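Local coordinates for monosaccharide ABC transporter substrate-binding protein, CUT2 family (Acidothermus cellulolyticus, PDB 4RU1) that probably serves as the sugar-binding component of an ABC-type transporter, and holds myo-inositol in its ligand pocket in this crystal, at residues I204-P209 against A228-N233; L245-D250 against P284-K289. All blocks are in the same frame, centred on the assembly; numbering follows the deposited sequence.

Interaction 1: residues I204-P209 against A228-N233. With INS (1,2,3,4,5,6-hexahydroxy-cyclohexane), chain M.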
ATOM      1  N   ILE A 204      -6.108 -11.046  -9.455  1.00 16.57           N
ATOM      2  CA  ILE A 204      -6.057  -9.877  -8.533  1.00 14.00           C
ATOM      3  C   ILE A 204      -4.632  -9.432  -8.341  1.00 14.04           C
ATOM      4  O   ILE A 204      -3.776 -10.226  -7.888  1.00 12.89           O
ATOM      5  CB  ILE A 204      -6.668 -10.193  -7.161  1.00 13.56           C
ATOM      6  CG1 ILE A 204      -8.112 -10.584  -7.322  1.00 14.94           C
ATOM      7  CG2 ILE A 204      -6.555  -8.963  -6.236  1.00 16.80           C
ATOM      8  CD1 ILE A 204      -8.791 -10.945  -6.008  1.00 16.78           C
ATOM      9  N   THR A 205      -4.351  -8.199  -8.821  1.00 12.79           N
ATOM     10  CA  THR A 205      -3.064  -7.580  -8.680  1.00 14.14           C
ATOM     11  C   THR A 205      -3.039  -6.709  -7.427  1.00 15.54           C
ATOM     12  O   THR A 205      -4.097  -6.210  -6.991  1.00 14.98           O
ATOM     13  CB  THR A 205      -2.655  -6.782  -9.926  1.00 15.39           C
ATOM     14  OG1 THR A 205      -3.626  -5.768 -10.182  1.00 15.43           O
ATOM     15  CG2 THR A 205      -2.466  -7.724 -11.067  1.00 13.54           C
ATOM     16  N   LEU A 206      -1.851  -6.575  -6.799  1.00 13.42           N
ATOM     17  CA  LEU A 206      -1.674  -5.887  -5.513  1.00 11.58           C
ATOM     18  C   LEU A 206      -1.129  -4.440  -5.636  1.00 13.71           C
ATOM     19  O   LEU A 206      -0.783  -3.772  -4.622  1.00 15.99           O
ATOM     20  CB  LEU A 206      -0.877  -6.670  -4.529  1.00 13.58           C
ATOM     21  CG  LEU A 206      -1.358  -8.071  -4.288  1.00 19.75           C
ATOM     22  CD1 LEU A 206      -0.574  -8.740  -3.160  1.00 20.16           C
ATOM     23  CD2 LEU A 206      -2.815  -8.283  -4.109  1.00 14.98           C
ATOM     24  N   GLY A 207      -1.059  -3.939  -6.874  1.00 13.50           N
ATOM     25  CA  GLY A 207      -0.775  -2.564  -7.154  1.00 12.84           C
ATOM     26  C   GLY A 207      -1.203  -2.200  -8.545  1.00 13.86           C
ATOM     27  O   GLY A 207      -1.266  -3.086  -9.449  1.00 15.67           O
ATOM     28  N   ALA A 208      -1.455  -0.931  -8.734  1.00 14.42           N
ATOM     29  CA  ALA A 208      -1.947  -0.435 -10.040  1.00 16.48           C
ATOM     30  C   ALA A 208      -0.961  -0.609 -11.215  1.00 13.58           C
ATOM     31  O   ALA A 208      -1.378  -0.940 -12.310  1.00 15.35           O
ATOM     32  CB  ALA A 208      -2.384   1.023  -9.895  1.00 16.51           C
ATOM     33  N   PRO A 209       0.348  -0.422 -10.987  1.00 15.20           N
ATOM     34  CA  PRO A 209       1.275  -0.697 -12.072  1.00 14.91           C
ATOM     35  C   PRO A 209       1.234  -2.142 -12.502  1.00 12.77           C
ATOM     36  O   PRO A 209       1.292  -2.449 -13.702  1.00 15.22           O
ATOM     37  CB  PRO A 209       2.614  -0.284 -11.502  1.00 18.12           C
ATOM     38  CG  PRO A 209       2.282   0.740 -10.486  1.00 15.35           C
ATOM     39  CD  PRO A 209       1.022   0.252  -9.867  1.00 16.06           C
ATOM     40  N   ALA A 228      -8.717  -7.482 -11.559  1.00 14.76           N
ATOM     41  CA  ALA A 228      -9.107  -6.555 -10.477  1.00 14.58           C
ATOM     42  C   ALA A 228      -7.865  -6.166  -9.741  1.00 14.63           C
ATOM     43  O   ALA A 228      -6.845  -6.891  -9.815  1.00 14.66           O
ATOM     44  CB  ALA A 228     -10.098  -7.192  -9.572  1.00 14.33           C
ATOM     45  N   THR A 229      -7.858  -5.003  -9.077  1.00 14.33           N
ATOM     46  CA  THR A 229      -6.604  -4.548  -8.458  1.00 15.37           C
ATOM     47  C   THR A 229      -6.831  -3.858  -7.141  1.00 14.49           C
ATOM     48  O   THR A 229      -7.932  -3.309  -6.837  1.00 12.93           O
ATOM     49  CB  THR A 229      -5.863  -3.581  -9.395  1.00 12.36           C
ATOM     50  OG1 THR A 229      -4.496  -3.454  -8.961  1.00 14.06           O
ATOM     51  CG2 THR A 229      -6.531  -2.239  -9.523  1.00 13.26           C
ATOM     52  N   PHE A 230      -5.756  -3.830  -6.374  1.00 12.45           N
ATOM     53  CA  PHE A 230      -5.617  -2.851  -5.327  1.00 11.00           C
ATOM     54  C   PHE A 230      -5.048  -1.581  -5.943  1.00 13.60           C
ATOM     55  O   PHE A 230      -4.080  -1.666  -6.779  1.00 14.21           O
ATOM     56  CB  PHE A 230      -4.703  -3.399  -4.221  1.00 14.29           C
ATOM     57  CG  PHE A 230      -5.303  -4.460  -3.386  1.00 13.73           C
ATOM     58  CD1 PHE A 230      -5.522  -5.749  -3.850  1.00 15.41           C
ATOM     59  CD2 PHE A 230      -5.652  -4.183  -2.099  1.00 13.72           C
ATOM     60  CE1 PHE A 230      -6.094  -6.685  -3.045  1.00 14.92           C
ATOM     61  CE2 PHE A 230      -6.251  -5.102  -1.298  1.00 13.25           C
ATOM     62  CZ  PHE A 230      -6.455  -6.378  -1.730  1.00 18.12           C
ATOM     63  N   ASP A 231      -5.553  -0.406  -5.521  1.00 13.30           N
ATOM     64  CA  ASP A 231      -4.996   0.947  -5.795  1.00 12.68           C
ATOM     65  C   ASP A 231      -5.384   1.516  -7.132  1.00 15.26           C
ATOM     66  O   ASP A 231      -5.761   0.837  -8.083  1.00 16.18           O
ATOM     67  CB  ASP A 231      -3.435   0.949  -5.724  1.00 13.65           C
ATOM     68  CG  ASP A 231      -2.880   0.449  -4.413  1.00 15.86           C
ATOM     69  OD1 ASP A 231      -3.521   0.616  -3.348  1.00 15.63           O
ATOM     70  OD2 ASP A 231      -1.754  -0.101  -4.417  1.00 14.39           O
ATOM     71  N   PHE A 232      -5.172   2.823  -7.217  1.00 14.68           N
ATOM     72  CA  PHE A 232      -5.316   3.564  -8.445  1.00 14.59           C
ATOM     73  C   PHE A 232      -3.967   3.997  -8.973  1.00 14.17           C
ATOM     74  O   PHE A 232      -3.066   4.215  -8.195  1.00 19.12           O
ATOM     75  CB  PHE A 232      -6.152   4.848  -8.182  1.00 23.74           C
ATOM     76  CG  PHE A 232      -7.621   4.601  -8.045  1.00 22.62           C
ATOM     77  CD1 PHE A 232      -8.172   4.122  -6.879  1.00 29.01           C
ATOM     78  CD2 PHE A 232      -8.429   4.739  -9.142  1.00 21.40           C
ATOM     79  CE1 PHE A 232      -9.546   3.894  -6.782  1.00 35.13           C
ATOM     80  CE2 PHE A 232      -9.805   4.462  -9.080  1.00 24.15           C
ATOM     81  CZ  PHE A 232     -10.350   4.050  -7.895  1.00 31.52           C
ATOM     82  N   ASN A 233      -3.866   4.156 -10.285  1.00 23.30           N
ATOM     83  CA  ASN A 233      -2.924   5.093 -10.911  1.00 19.07           C
ATOM     84  C   ASN A 233      -3.702   5.879 -11.973  1.00 20.80           C
ATOM     85  O   ASN A 233      -4.945   5.779 -12.025  1.00 22.08           O
ATOM     86  CB  ASN A 233      -1.711   4.347 -11.504  1.00 20.09           C
ATOM     87  CG  ASN A 233      -2.050   3.534 -12.729  1.00 27.32           C
ATOM     88  OD1 ASN A 233      -3.193   3.466 -13.176  1.00 20.36           O
ATOM     89  ND2 ASN A 233      -1.047   2.852 -13.247  1.00 27.69           N
TER
HETATM   90  C1  INS M 401       0.541  -0.908  -2.275  1.00 11.78           C
HETATM   91  C2  INS M 401       1.397  -1.361  -3.448  1.00 20.58           C
HETATM   92  C3  INS M 401       2.840  -0.912  -3.218  1.00 15.87           C
HETATM   93  C4  INS M 401       3.380  -1.307  -1.861  1.00 13.86           C
HETATM   94  C5  INS M 401       2.533  -0.781  -0.747  1.00 10.17           C
HETATM   95  C6  INS M 401       1.087  -1.178  -0.874  1.00 14.39           C
HETATM   96  O1  INS M 401      -0.822  -1.347  -2.383  1.00 13.76           O
HETATM   97  O2  INS M 401       1.391  -2.799  -3.401  1.00 20.99           O
HETATM   98  O3  INS M 401       3.615  -1.547  -4.254  1.00 19.61           O
HETATM   99  O4  INS M 401       4.747  -0.852  -1.700  1.00 17.88           O
HETATM  100  O5  INS M 401       2.965  -1.256   0.548  1.00 13.46           O
HETATM  101  O6  INS M 401       0.270  -0.544   0.154  1.00 14.59           O
HETATM  102  O   HOH W   1      -0.250   0.657  -6.585  1.00 14.70           O

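Interaction 2: residues L245-D250 against P284-K289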
ATOM      1  N   LEU A 245     -10.816  -3.452 -16.014  1.00 17.74           N
ATOM      2  CA  LEU A 245     -10.672  -3.817 -14.600  1.00 14.22           C
ATOM      3  C   LEU A 245     -12.037  -3.953 -13.953  1.00 10.97           C
ATOM      4  O   LEU A 245     -12.940  -3.081 -14.240  1.00 19.58           O
ATOM      5  CB  LEU A 245      -9.894  -2.761 -13.842  1.00 17.99           C
ATOM      6  CG  LEU A 245      -8.390  -2.630 -14.069  1.00 16.78           C
ATOM      7  CD1 LEU A 245      -7.826  -1.371 -13.406  1.00 16.70           C
ATOM      8  CD2 LEU A 245      -7.672  -3.875 -13.598  1.00 22.00           C
ATOM      9  N   GLN A 246     -12.305  -5.010 -13.232  1.00 14.37           N
ATOM     10  CA  GLN A 246     -13.580  -5.190 -12.538  1.00 16.99           C
ATOM     11  C   GLN A 246     -13.812  -4.155 -11.452  1.00 24.75           C
ATOM     12  O   GLN A 246     -14.916  -3.664 -11.293  1.00 17.90           O
ATOM     13  CB  GLN A 246     -13.710  -6.603 -11.973  1.00 18.10           C
ATOM     14  CG  GLN A 246     -13.472  -7.738 -12.970  1.00 17.38           C
ATOM     15  CD  GLN A 246     -14.399  -7.614 -14.132  1.00 16.66           C
ATOM     16  OE1 GLN A 246     -14.013  -7.214 -15.295  1.00 22.76           O
ATOM     17  NE2 GLN A 246     -15.629  -7.898 -13.839  1.00 18.25           N
ATOM     18  N   TRP A 247     -12.763  -3.839 -10.701  1.00 15.89           N
ATOM     19  CA  TRP A 247     -12.851  -2.932  -9.591  1.00 19.65           C
ATOM     20  C   TRP A 247     -11.444  -2.665  -9.119  1.00 16.50           C
ATOM     21  O   TRP A 247     -10.521  -3.378  -9.515  1.00 15.43           O
ATOM     22  CB  TRP A 247     -13.732  -3.482  -8.466  1.00 14.17           C
ATOM     23  CG  TRP A 247     -13.565  -4.933  -8.178  1.00 16.35           C
ATOM     24  CD1 TRP A 247     -14.428  -5.925  -8.548  1.00 19.51           C
ATOM     25  CD2 TRP A 247     -12.537  -5.583  -7.383  1.00 17.87           C
ATOM     26  NE1 TRP A 247     -14.019  -7.126  -8.062  1.00 18.63           N
ATOM     27  CE2 TRP A 247     -12.833  -6.971  -7.373  1.00 25.28           C
ATOM     28  CE3 TRP A 247     -11.352  -5.144  -6.761  1.00 18.69           C
ATOM     29  CZ2 TRP A 247     -12.007  -7.922  -6.706  1.00 20.14           C
ATOM     30  CZ3 TRP A 247     -10.525  -6.127  -6.108  1.00 15.21           C
ATOM     31  CH2 TRP A 247     -10.885  -7.477  -6.082  1.00 19.51           C
ATOM     32  N   ALA A 248     -11.297  -1.625  -8.294  1.00 15.79           N
ATOM     33  CA  ALA A 248     -10.003  -1.263  -7.641  1.00 13.99           C
ATOM     34  C   ALA A 248     -10.345  -0.977  -6.215  1.00 13.17           C
ATOM     35  O   ALA A 248     -11.359  -0.341  -5.929  1.00 15.12           O
ATOM     36  CB  ALA A 248      -9.365  -0.065  -8.280  1.00 17.29           C
ATOM     37  N   ILE A 249      -9.510  -1.423  -5.310  1.00 12.33           N
ATOM     38  CA  ILE A 249      -9.646  -1.163  -3.892  1.00 12.15           C
ATOM     39  C   ILE A 249      -8.785   0.036  -3.522  1.00 13.81           C
ATOM     40  O   ILE A 249      -7.552  -0.006  -3.660  1.00 14.18           O
ATOM     41  CB  ILE A 249      -9.245  -2.370  -3.038  1.00 13.49           C
ATOM     42  CG1 ILE A 249     -10.138  -3.597  -3.386  1.00 16.47           C
ATOM     43  CG2 ILE A 249      -9.275  -2.025  -1.594  1.00 12.11           C
ATOM     44  CD1 ILE A 249      -9.668  -4.908  -2.782  1.00 18.75           C
ATOM     45  N   ASP A 250      -9.408   1.089  -3.028  1.00 12.88           N
ATOM     46  CA  ASP A 250      -8.709   2.301  -2.650  1.00 16.63           C
ATOM     47  C   ASP A 250      -8.357   2.257  -1.156  1.00 12.46           C
ATOM     48  O   ASP A 250      -9.237   1.990  -0.327  1.00 14.52           O
ATOM     49  CB  ASP A 250      -9.660   3.459  -2.922  1.00 16.24           C
ATOM     50  CG  ASP A 250      -9.038   4.818  -2.805  1.00 14.69           C
ATOM     51  OD1 ASP A 250      -7.788   5.029  -2.614  1.00 14.58           O
ATOM     52  OD2 ASP A 250      -9.865   5.749  -2.911  1.00 20.26           O
ATOM     53  N   PRO A 284     -10.568  -0.324   3.520  1.00 13.93           N
ATOM     54  CA  PRO A 284     -10.715  -0.419   2.073  1.00 12.80           C
ATOM     55  C   PRO A 284     -12.010   0.223   1.600  1.00 14.56           C
ATOM     56  O   PRO A 284     -12.982   0.240   2.340  1.00 15.91           O
ATOM     57  CB  PRO A 284     -10.784  -1.914   1.818  1.00 12.56           C
ATOM     58  CG  PRO A 284     -11.395  -2.465   3.055  1.00 15.85           C
ATOM     59  CD  PRO A 284     -10.881  -1.583   4.177  1.00 14.16           C
ATOM     60  N   PHE A 285     -12.000   0.628   0.326  1.00 15.41           N
ATOM     61  CA  PHE A 285     -13.205   1.038  -0.370  1.00 16.53           C
ATOM     62  C   PHE A 285     -13.127   0.569  -1.818  1.00 15.23           C
ATOM     63  O   PHE A 285     -12.141   0.879  -2.506  1.00 13.65           O
ATOM     64  CB  PHE A 285     -13.408   2.548  -0.308  1.00 19.37           C
ATOM     65  CG  PHE A 285     -14.703   3.015  -0.983  1.00 19.56           C
ATOM     66  CD1 PHE A 285     -15.921   2.735  -0.419  1.00 22.90           C
ATOM     67  CD2 PHE A 285     -14.650   3.768  -2.164  1.00 22.39           C
ATOM     68  CE1 PHE A 285     -17.099   3.178  -1.049  1.00 21.25           C
ATOM     69  CE2 PHE A 285     -15.788   4.242  -2.769  1.00 26.68           C
ATOM     70  CZ  PHE A 285     -17.016   3.908  -2.239  1.00 25.24           C
ATOM     71  N   PHE A 286     -14.154  -0.146  -2.283  1.00 12.64           N
ATOM     72  CA  PHE A 286     -14.232  -0.652  -3.665  1.00 16.12           C
ATOM     73  C   PHE A 286     -14.771   0.350  -4.623  1.00 15.31           C
ATOM     74  O   PHE A 286     -15.901   0.880  -4.451  1.00 20.06           O
ATOM     75  CB  PHE A 286     -15.025  -1.953  -3.772  1.00 15.26           C
ATOM     76  CG  PHE A 286     -14.358  -3.168  -3.144  1.00 17.01           C
ATOM     77  CD1 PHE A 286     -14.277  -3.348  -1.783  1.00 18.14           C
ATOM     78  CD2 PHE A 286     -13.804  -4.152  -3.976  1.00 14.72           C
ATOM     79  CE1 PHE A 286     -13.637  -4.469  -1.209  1.00 15.10           C
ATOM     80  CE2 PHE A 286     -13.276  -5.277  -3.451  1.00 16.19           C
ATOM     81  CZ  PHE A 286     -13.150  -5.411  -2.061  1.00 15.25           C
ATOM     82  N   VAL A 287     -14.007   0.627  -5.643  1.00 14.60           N
ATOM     83  CA  VAL A 287     -14.440   1.542  -6.659  1.00 15.38           C
ATOM     84  C   VAL A 287     -14.693   0.705  -7.906  1.00 16.95           C
ATOM     85  O   VAL A 287     -13.885  -0.119  -8.302  1.00 15.12           O
ATOM     86  CB  VAL A 287     -13.364   2.594  -6.944  1.00 14.42           C
ATOM     87  CG1 VAL A 287     -13.776   3.542  -8.049  1.00 17.21           C
ATOM     88  CG2 VAL A 287     -13.089   3.420  -5.681  1.00 14.67           C
ATOM     89  N   ASP A 288     -15.884   0.909  -8.499  1.00 18.98           N
ATOM     90  CA  ASP A 288     -16.353   0.128  -9.685  1.00 20.09           C
ATOM     91  C   ASP A 288     -17.063   1.116 -10.621  1.00 20.05           C
ATOM     92  O   ASP A 288     -16.909   2.333 -10.443  1.00 19.55           O
ATOM     93  CB  ASP A 288     -17.202  -1.058  -9.236  1.00 20.27           C
ATOM     94  CG  ASP A 288     -18.452  -0.632  -8.480  1.00 19.15           C
ATOM     95  OD1 ASP A 288     -18.898   0.532  -8.701  1.00 21.75           O
ATOM     96  OD2 ASP A 288     -18.963  -1.446  -7.680  1.00 24.14           O
ATOM     97  N   LYS A 289     -17.756   0.598 -11.626  1.00 19.81           N
ATOM     98  CA  LYS A 289     -18.368   1.465 -12.634  1.00 20.00           C
ATOM     99  C   LYS A 289     -19.389   2.404 -12.023  1.00 16.97           C
ATOM    100  O   LYS A 289     -19.535   3.547 -12.524  1.00 24.35           O
ATOM    101  CB  LYS A 289     -19.030   0.649 -13.754  1.00 22.50           C
ATOM    102  CG  LYS A 289     -18.093   0.315 -14.863  1.00 23.09           C
ATOM    103  CD  LYS A 289     -18.814  -0.416 -15.999  1.00 34.20           C
ATOM    104  CE  LYS A 289     -19.706   0.526 -16.799  1.00 94.87           C
ATOM    105  NZ  LYS A 289     -20.088  -0.043 -18.121  1.00 98.92           N
TER
HETATM  106  O   HOH W   2     -16.996  -2.160 -12.537  1.00 22.94           O

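Interaction 1: residues I204-P209 against A228-N233
Thr-205 and Thr-229 pair in parallel register, the N of Thr-205 giving a bond to Ala-228 O (3.0 Å) and its carbonyl O receiving Phe-230 N (3.0 Å). The two threonine hydroxyls meet on one face of the sheet, OG1 to OG1 at 2.8 Å; Thr-229 OG1 reaches across because it stands anti to its own backbone N (chi1 -164°), and it also donates to Phe-230 O from above that carbonyl's plane. The Phe-230 ring lies beside Leu-206, its CD1 3.7 Å from Leu-206 CD2, while Ile-204 CG2 meets the ring's edge at CE1. Beyond the strands the two segments turn to the ligand. Leu-206 O accepts a hydrogen bond from O2 of the inositol (2.7 Å) and Asp-231 OD2 one from O1 (2.6 Å); a water ties the same OD2 to Ala-208 N, so that oxygen takes one bond from the water and one from the ligand. The methyl of Ala-208 lies 3.5 Å from Asn-233 N, while Asn-233 OD1 caps Gln-235 N. The contact closes the beta-alpha-beta unit of strands 202-205 and 226-230, with connecting helix 208-220 packed on both threonines and helix 156-168 on Leu-206 and Phe-230.

Interaction 2: residues L245-D250 against P284-K289
Four backbone hydrogen bonds join Ala-248 to Val-287 and Asp-250 to Phe-285, making strand 285-287 the antiparallel edge strand of the otherwise parallel sheet in this periplasmic binding protein domain. Val-287 N points almost straight at Ala-248 O (2.8 Å), and Asp-250 N is as direct toward Phe-285 O (2.8 Å); the return bond from Phe-285 N to Asp-250 O is more bent, at 139°. A water also bridges Gln-246 O and Lys-289 N. Both acidic side chains turn to partners elsewhere: Asp-250 to Gln-252 N and Arg-304, Asp-288 to Ser-290 and Arg-137.

Between these bonded pairs, Ile-249 faces Phe-286 in a non-hydrogen-bonded pair, and here the packing is aromatic. Phe-286 presents its edge to the six-membered ring of Trp-247 in a T-shaped stack, centroids 5.1 Å apart and planes at 67°. The indole lies there because its CG sits between the backbone N and the carbonyl carbon (chi1 41°), and its NE1 bonds Glu-141 OE1. An alanine in place of Trp-247 is likely to leave the Phe-286 edge without its aromatic partner and Glu-141 without this N-H. Ile-249 lies over a face of the same phenyl ring, a CH-pi contact that sets CG1 3.8 Å from the ring centroid.

In the fold
Interactions 1 and 2 are successive steps across one sheet, their centres 9 Å apart, joined where strand 226-230 lies beside strand 248-250. Ile-249 stitches them together: its N probably bonds Thr-229 O (2.9 Å), and its O probably accepts Asp-231 N (2.8 Å), which would help hold the backbone of Asp-231, a residue that bonds the ligand. Side chains pack across the same seam, with Ala-228 CB 3.5 Å from Trp-247 CE2 and Phe-232 CZ 3.5 Å from Val-287 CG1. Only interaction 1 touches the inositol, which Asp-33, Asn-108, Gln-151, Arg-161, Gln-251 and Trp-36 also bond; the nearest atoms of the Ile-249 side chain and the inositol are about 9 Å apart.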